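Side-chain contacts in 378aa long hypothetical citrate synthase (Sulfolobus tokodaii, PDB 1VGM), which is a hypothetical protein of the citrate synthase family, with a largely helical fold and a two-chain assembly: residues T130-I135 and I328-S333; F85-N90 and I94-T99. One frame throughout, in Å; residues are numbered along the deposited sequence.

Contact 1: T130-I135 and I328-S333; sequences TITANI and IYMFTS
Within the mostly helical fold of the citrate synthase family, this contact lays residues 328-333, which lead into helix 331-353 and include a short 3-10 segment, against the second half of helix 117-139, at Thr-132, Ile-135, Met-330 and Ser-333. All four are buried, and no hydrogen bond crosses between the segments. The nearest approach of the two backbones, measured between CA atoms, is 6.8 Å, from Thr-132 to Ser-333.

Met-330 does most of the reaching. Its chain bends at both chi2 (-64°) and chi3 (-55°), which folds the thioether back and brings the methyl to helix 117-139. There Met-330 CE lies 3.7 Å from Thr-132 CG2, the two side chains running past one another in opposite directions, and it also rests on the backbone, with Met-330 CE 3.6 Å from Thr-132 O. One atom back along the chain, Met-330 SD comes to 4.3 Å from Ile-135 CG2, so the methionine touches residues about one helical turn apart.

Thr-132 divides its two branches between different tasks. With CG2 anti to the backbone N (chi1 -60° measured to OG1), the methyl is given to the contact, while OG1 bonds back to Thr-128 O in the preceding turn. Met-97 of helix 93-108 and Phe-157 of helix 153-162 also pack on this threonine. Ser-333 meets it through carbon rather than through its hydroxyl, with Ser-333 CB 4.3 Å from Thr-132 CG2.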
loop_
_atom_site.group_PDB
_atom_site.type_symbol
_atom_site.label_atom_id
_atom_site.label_comp_id
_atom_site.label_asym_id
_atom_site.label_seq_id
_atom_site.Cartn_x
_atom_site.Cartn_y
_atom_site.Cartn_z
ATOM N N THR A 130 12.391 2.163 -16.217
ATOM C CA THR A 130 13.644 2.722 -15.732
ATOM C C THR A 130 13.967 2.119 -14.366
ATOM O O THR A 130 15.079 1.649 -14.124
ATOM C CB THR A 130 13.544 4.258 -15.620
ATOM O OG1 THR A 130 13.209 4.804 -16.903
ATOM C CG2 THR A 130 14.865 4.859 -15.133
ATOM N N ILE A 131 12.986 2.120 -13.476
ATOM C CA ILE A 131 13.196 1.596 -12.131
ATOM C C ILE A 131 13.535 0.100 -12.139
ATOM O O ILE A 131 14.442 -0.333 -11.440
ATOM C CB ILE A 131 11.955 1.852 -11.244
ATOM C CG1 ILE A 131 11.939 3.323 -10.823
ATOM C CG2 ILE A 131 11.974 0.953 -10.014
ATOM C CD1 ILE A 131 10.571 3.812 -10.377
ATOM N N THR A 132 12.816 -0.684 -12.933
ATOM C CA THR A 132 13.023 -2.128 -12.943
ATOM C C THR A 132 14.398 -2.460 -13.537
ATOM O O THR A 132 15.097 -3.350 -13.045
ATOM C CB THR A 132 11.920 -2.842 -13.771
ATOM O OG1 THR A 132 10.630 -2.561 -13.207
ATOM C CG2 THR A 132 12.146 -4.341 -13.780
ATOM N N ALA A 133 14.782 -1.744 -14.591
ATOM C CA ALA A 133 16.093 -1.920 -15.199
ATOM C C ALA A 133 17.204 -1.645 -14.196
ATOM O O ALA A 133 18.197 -2.379 -14.132
ATOM C CB ALA A 133 16.243 -0.999 -16.402
ATOM N N ASN A 134 17.044 -0.595 -13.402
ATOM C CA ASN A 134 18.131 -0.167 -12.532
ATOM C C ASN A 134 18.172 -0.944 -11.221
ATOM O O ASN A 134 19.217 -1.027 -10.562
ATOM C CB ASN A 134 18.019 1.330 -12.251
ATOM C CG ASN A 134 18.660 2.166 -13.334
ATOM O OD1 ASN A 134 19.882 2.301 -13.383
ATOM N ND2 ASN A 134 17.842 2.723 -14.217
ATOM N N ILE A 135 17.037 -1.524 -10.849
ATOM C CA ILE A 135 17.021 -2.481 -9.754
ATOM C C ILE A 135 17.894 -3.680 -10.089
ATOM O O ILE A 135 18.730 -4.079 -9.281
ATOM C CB ILE A 135 15.586 -2.980 -9.442
ATOM C CG1 ILE A 135 14.777 -1.843 -8.813
ATOM C CG2 ILE A 135 15.652 -4.188 -8.496
ATOM C CD1 ILE A 135 13.376 -2.234 -8.413
ATOM N N ILE A 328 16.544 -15.105 -11.567
ATOM C CA ILE A 328 15.292 -15.556 -10.971
ATOM C C ILE A 328 14.700 -14.474 -10.071
ATOM O O ILE A 328 13.479 -14.279 -10.039
ATOM C CB ILE A 328 15.524 -16.847 -10.145
ATOM C CG1 ILE A 328 15.874 -18.002 -11.095
ATOM C CG2 ILE A 328 14.293 -17.179 -9.307
ATOM C CD1 ILE A 328 16.262 -19.303 -10.398
ATOM N N TYR A 329 15.565 -13.767 -9.349
ATOM C CA TYR A 329 15.109 -12.759 -8.401
ATOM C C TYR A 329 14.434 -11.567 -9.079
ATOM O O TYR A 329 13.936 -10.672 -8.400
ATOM C CB TYR A 329 16.274 -12.266 -7.530
ATOM C CG TYR A 329 17.348 -11.460 -8.251
ATOM C CD1 TYR A 329 17.090 -10.169 -8.721
ATOM C CD2 TYR A 329 18.638 -11.973 -8.420
ATOM C CE1 TYR A 329 18.080 -9.413 -9.335
ATOM C CE2 TYR A 329 19.640 -11.219 -9.038
ATOM C CZ TYR A 329 19.348 -9.940 -9.495
ATOM O OH TYR A 329 20.317 -9.190 -10.123
ATOM N N MET A 330 14.413 -11.555 -10.411
ATOM C CA MET A 330 13.730 -10.480 -11.132
ATOM C C MET A 330 12.331 -10.878 -11.631
ATOM O O MET A 330 11.575 -10.035 -12.117
ATOM C CB MET A 330 14.578 -10.003 -12.313
ATOM C CG MET A 330 15.845 -9.225 -11.929
ATOM S SD MET A 330 15.539 -7.655 -11.085
ATOM C CE MET A 330 14.472 -6.814 -12.239
ATOM N N PHE A 331 11.981 -12.151 -11.517
ATOM C CA PHE A 331 10.788 -12.637 -12.196
ATOM C C PHE A 331 9.533 -11.868 -11.768
ATOM O O PHE A 331 8.770 -11.403 -12.612
ATOM C CB PHE A 331 10.606 -14.137 -11.950
ATOM C CG PHE A 331 11.561 -15.004 -12.732
ATOM C CD1 PHE A 331 12.588 -14.438 -13.472
ATOM C CD2 PHE A 331 11.462 -16.391 -12.683
ATOM C CE1 PHE A 331 13.502 -15.236 -14.159
ATOM C CE2 PHE A 331 12.372 -17.196 -13.366
ATOM C CZ PHE A 331 13.399 -16.612 -14.103
ATOM N N THR A 332 9.327 -11.710 -10.465
ATOM C CA THR A 332 8.143 -11.001 -9.992
ATOM C C THR A 332 8.139 -9.513 -10.335
ATOM O O THR A 332 7.076 -8.921 -10.537
ATOM C CB THR A 332 7.959 -11.180 -8.469
ATOM O OG1 THR A 332 7.590 -12.541 -8.207
ATOM C CG2 THR A 332 6.857 -10.255 -7.939
ATOM N N SER A 333 9.320 -8.910 -10.412
ATOM C CA SER A 333 9.425 -7.515 -10.840
ATOM C C SER A 333 8.951 -7.354 -12.285
ATOM O O SER A 333 8.353 -6.340 -12.647
ATOM C CB SER A 333 10.873 -7.026 -10.732
ATOM O OG SER A 333 11.315 -7.032 -9.388
#

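Contact 2: F85-N90 and I94-T99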
loop_
_atom_site.group_PDB
_atom_site.type_symbol
_atom_site.label_atom_id
_atom_site.label_comp_id
_atom_site.label_asym_id
_atom_site.label_seq_id
_atom_site.Cartn_x
_atom_site.Cartn_y
_atom_site.Cartn_z
ATOM N N PHE A 85 20.613 2.495 -5.388
ATOM C CA PHE A 85 21.984 2.024 -5.455
ATOM C C PHE A 85 22.693 2.035 -4.104
ATOM O O PHE A 85 23.820 1.556 -3.992
ATOM C CB PHE A 85 22.752 2.852 -6.480
ATOM C CG PHE A 85 22.520 2.409 -7.888
ATOM C CD1 PHE A 85 23.351 1.453 -8.472
ATOM C CD2 PHE A 85 21.403 2.852 -8.590
ATOM C CE1 PHE A 85 23.090 0.958 -9.743
ATOM C CE2 PHE A 85 21.132 2.365 -9.861
ATOM C CZ PHE A 85 21.973 1.400 -10.438
ATOM N N SER A 86 22.041 2.571 -3.078
ATOM C CA SER A 86 22.664 2.623 -1.759
ATOM C C SER A 86 22.195 1.473 -0.881
ATOM O O SER A 86 22.730 1.259 0.199
ATOM C CB SER A 86 22.342 3.944 -1.063
ATOM O OG SER A 86 21.005 3.944 -0.596
ATOM N N MET A 87 21.197 0.732 -1.342
ATOM C CA MET A 87 20.662 -0.366 -0.553
ATOM C C MET A 87 21.487 -1.627 -0.745
ATOM O O MET A 87 22.187 -1.778 -1.747
ATOM C CB MET A 87 19.205 -0.628 -0.928
ATOM C CG MET A 87 18.235 0.161 -0.065
ATOM S SD MET A 87 16.546 -0.254 -0.405
ATOM C CE MET A 87 16.207 0.858 -1.747
ATOM N N PRO A 88 21.436 -2.541 0.231
ATOM C CA PRO A 88 22.173 -3.798 0.108
ATOM C C PRO A 88 21.806 -4.503 -1.188
ATOM O O PRO A 88 20.665 -4.423 -1.649
ATOM C CB PRO A 88 21.740 -4.588 1.342
ATOM C CG PRO A 88 21.395 -3.524 2.348
ATOM C CD PRO A 88 20.753 -2.430 1.532
ATOM N N ARG A 89 22.776 -5.188 -1.777
ATOM C CA ARG A 89 22.568 -5.804 -3.072
ATOM C C ARG A 89 21.663 -7.025 -2.996
ATOM O O ARG A 89 21.179 -7.507 -4.021
ATOM C CB ARG A 89 23.914 -6.164 -3.696
ATOM C CG ARG A 89 24.795 -4.933 -3.861
ATOM C CD ARG A 89 25.853 -5.093 -4.929
ATOM N NE ARG A 89 26.481 -3.807 -5.220
ATOM C CZ ARG A 89 27.763 -3.655 -5.538
ATOM N NH1 ARG A 89 28.573 -4.707 -5.561
ATOM N NH2 ARG A 89 28.234 -2.452 -5.839
ATOM N N ASN A 90 21.410 -7.500 -1.779
ATOM C CA ASN A 90 20.572 -8.671 -1.580
ATOM C C ASN A 90 19.109 -8.304 -1.328
ATOM O O ASN A 90 18.284 -9.191 -1.135
ATOM C CB ASN A 90 21.086 -9.485 -0.396
ATOM C CG ASN A 90 20.728 -8.853 0.931
ATOM O OD1 ASN A 90 21.187 -7.757 1.251
ATOM N ND2 ASN A 90 19.891 -9.532 1.705
ATOM N N ILE A 94 11.128 -6.166 -5.169
ATOM C CA ILE A 94 9.872 -5.472 -4.913
ATOM C C ILE A 94 9.944 -4.524 -3.715
ATOM O O ILE A 94 9.299 -3.476 -3.716
ATOM C CB ILE A 94 8.733 -6.463 -4.672
ATOM C CG1 ILE A 94 8.588 -7.383 -5.886
ATOM C CG2 ILE A 94 7.437 -5.706 -4.427
ATOM C CD1 ILE A 94 8.184 -6.655 -7.173
ATOM N N GLY A 95 10.718 -4.894 -2.698
ATOM C CA GLY A 95 11.147 -3.921 -1.702
ATOM C C GLY A 95 11.763 -2.677 -2.322
ATOM O O GLY A 95 11.409 -1.541 -1.988
ATOM N N MET A 96 12.697 -2.885 -3.238
ATOM C CA MET A 96 13.366 -1.758 -3.859
ATOM C C MET A 96 12.399 -0.961 -4.734
ATOM O O MET A 96 12.450 0.270 -4.782
ATOM C CB MET A 96 14.569 -2.259 -4.658
ATOM C CG MET A 96 15.702 -2.778 -3.757
ATOM S SD MET A 96 16.999 -3.656 -4.634
ATOM C CE MET A 96 17.724 -2.317 -5.583
ATOM N N MET A 97 11.497 -1.663 -5.404
ATOM C CA MET A 97 10.553 -1.003 -6.289
ATOM C C MET A 97 9.540 -0.173 -5.511
ATOM O O MET A 97 9.239 0.958 -5.896
ATOM C CB MET A 97 9.826 -2.033 -7.156
ATOM C CG MET A 97 9.091 -1.416 -8.333
ATOM S SD MET A 97 8.385 -2.645 -9.443
ATOM C CE MET A 97 9.797 -3.657 -9.774
ATOM N N GLU A 98 9.010 -0.725 -4.422
ATOM C CA GLU A 98 8.025 0.007 -3.630
ATOM C C GLU A 98 8.653 1.256 -3.031
ATOM O O GLU A 98 8.000 2.296 -2.920
ATOM C CB GLU A 98 7.430 -0.885 -2.527
ATOM C CG GLU A 98 8.319 -1.153 -1.327
ATOM C CD GLU A 98 7.633 -2.029 -0.280
ATOM O OE1 GLU A 98 8.341 -2.597 0.572
ATOM O OE2 GLU A 98 6.391 -2.153 -0.305
ATOM N N THR A 99 9.931 1.160 -2.681
ATOM C CA THR A 99 10.681 2.315 -2.198
ATOM C C THR A 99 10.835 3.374 -3.283
ATOM O O THR A 99 10.586 4.548 -3.039
ATOM C CB THR A 99 12.096 1.922 -1.717
ATOM O OG1 THR A 99 11.999 0.919 -0.699
ATOM C CG2 THR A 99 12.811 3.146 -1.151
#
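The segment 85-90 is an irregular connection between helices 78-84 and 93-108, and it turns back beside the first turns of the latter, to which 94-99 belongs. The two backbones stay well apart: the nearest CA atoms, those of Met-87 and Met-96, are 8.1 Å from each other. This helix-loop-helix connection thus lays one methionine of the loop on the start of the following helix.

Met-87 points toward the helix and is extended through chi2 (-175°) before bending at chi3, which sets its methyl between two helix residues. Met-87 CE lies 4.2 Å from Met-96 CG, where the two methionines run past each other in opposite directions. Met-87 CE also meets Thr-99 CG2 tip to tip at 4.1 Å.

With OG1 turned beside the backbone N and bonded to Gly-95 O (2.8 Å from Thr-99 OG1), CG2 of Thr-99 is left facing Met-87. That bond, tilted 28° from the carbonyl plane, probably restrains chi1; Thr-99 N makes the normal helix bond to the same oxygen from the opposite face.

Ser-106 and Gly-102 of the second subunit pack on Met-87 and Thr-99, respectively, so the contact lies at the subunit interface, while on another side of helix 93-108 Met-97 packs against helices 117-139, 203-214 and 331-353.

In the sequence, both segments of contact 2 come first and contact 1 follows; their centres are about 10 Å apart. Helix 93-108, which carries 94-99, is followed directly by helix 117-139, which carries 130-135; helix 331-353 joins them from much later in the sequence. Met-97, on the face of 94-99 turned away from 85-90, touches contact 1: Met-97 CE lies 3.7 Å from Ser-333 CB, and Met-97 N is 3.6 Å from Ile-135 CD1. Phe-85 of segment 85-90 likewise reaches segment 130-135, with Phe-85 CZ 3.7 Å from Asn-134 O. The contacts thus form continuous packing from the interior, at contact 1, outward to the second subunit, at contact 2.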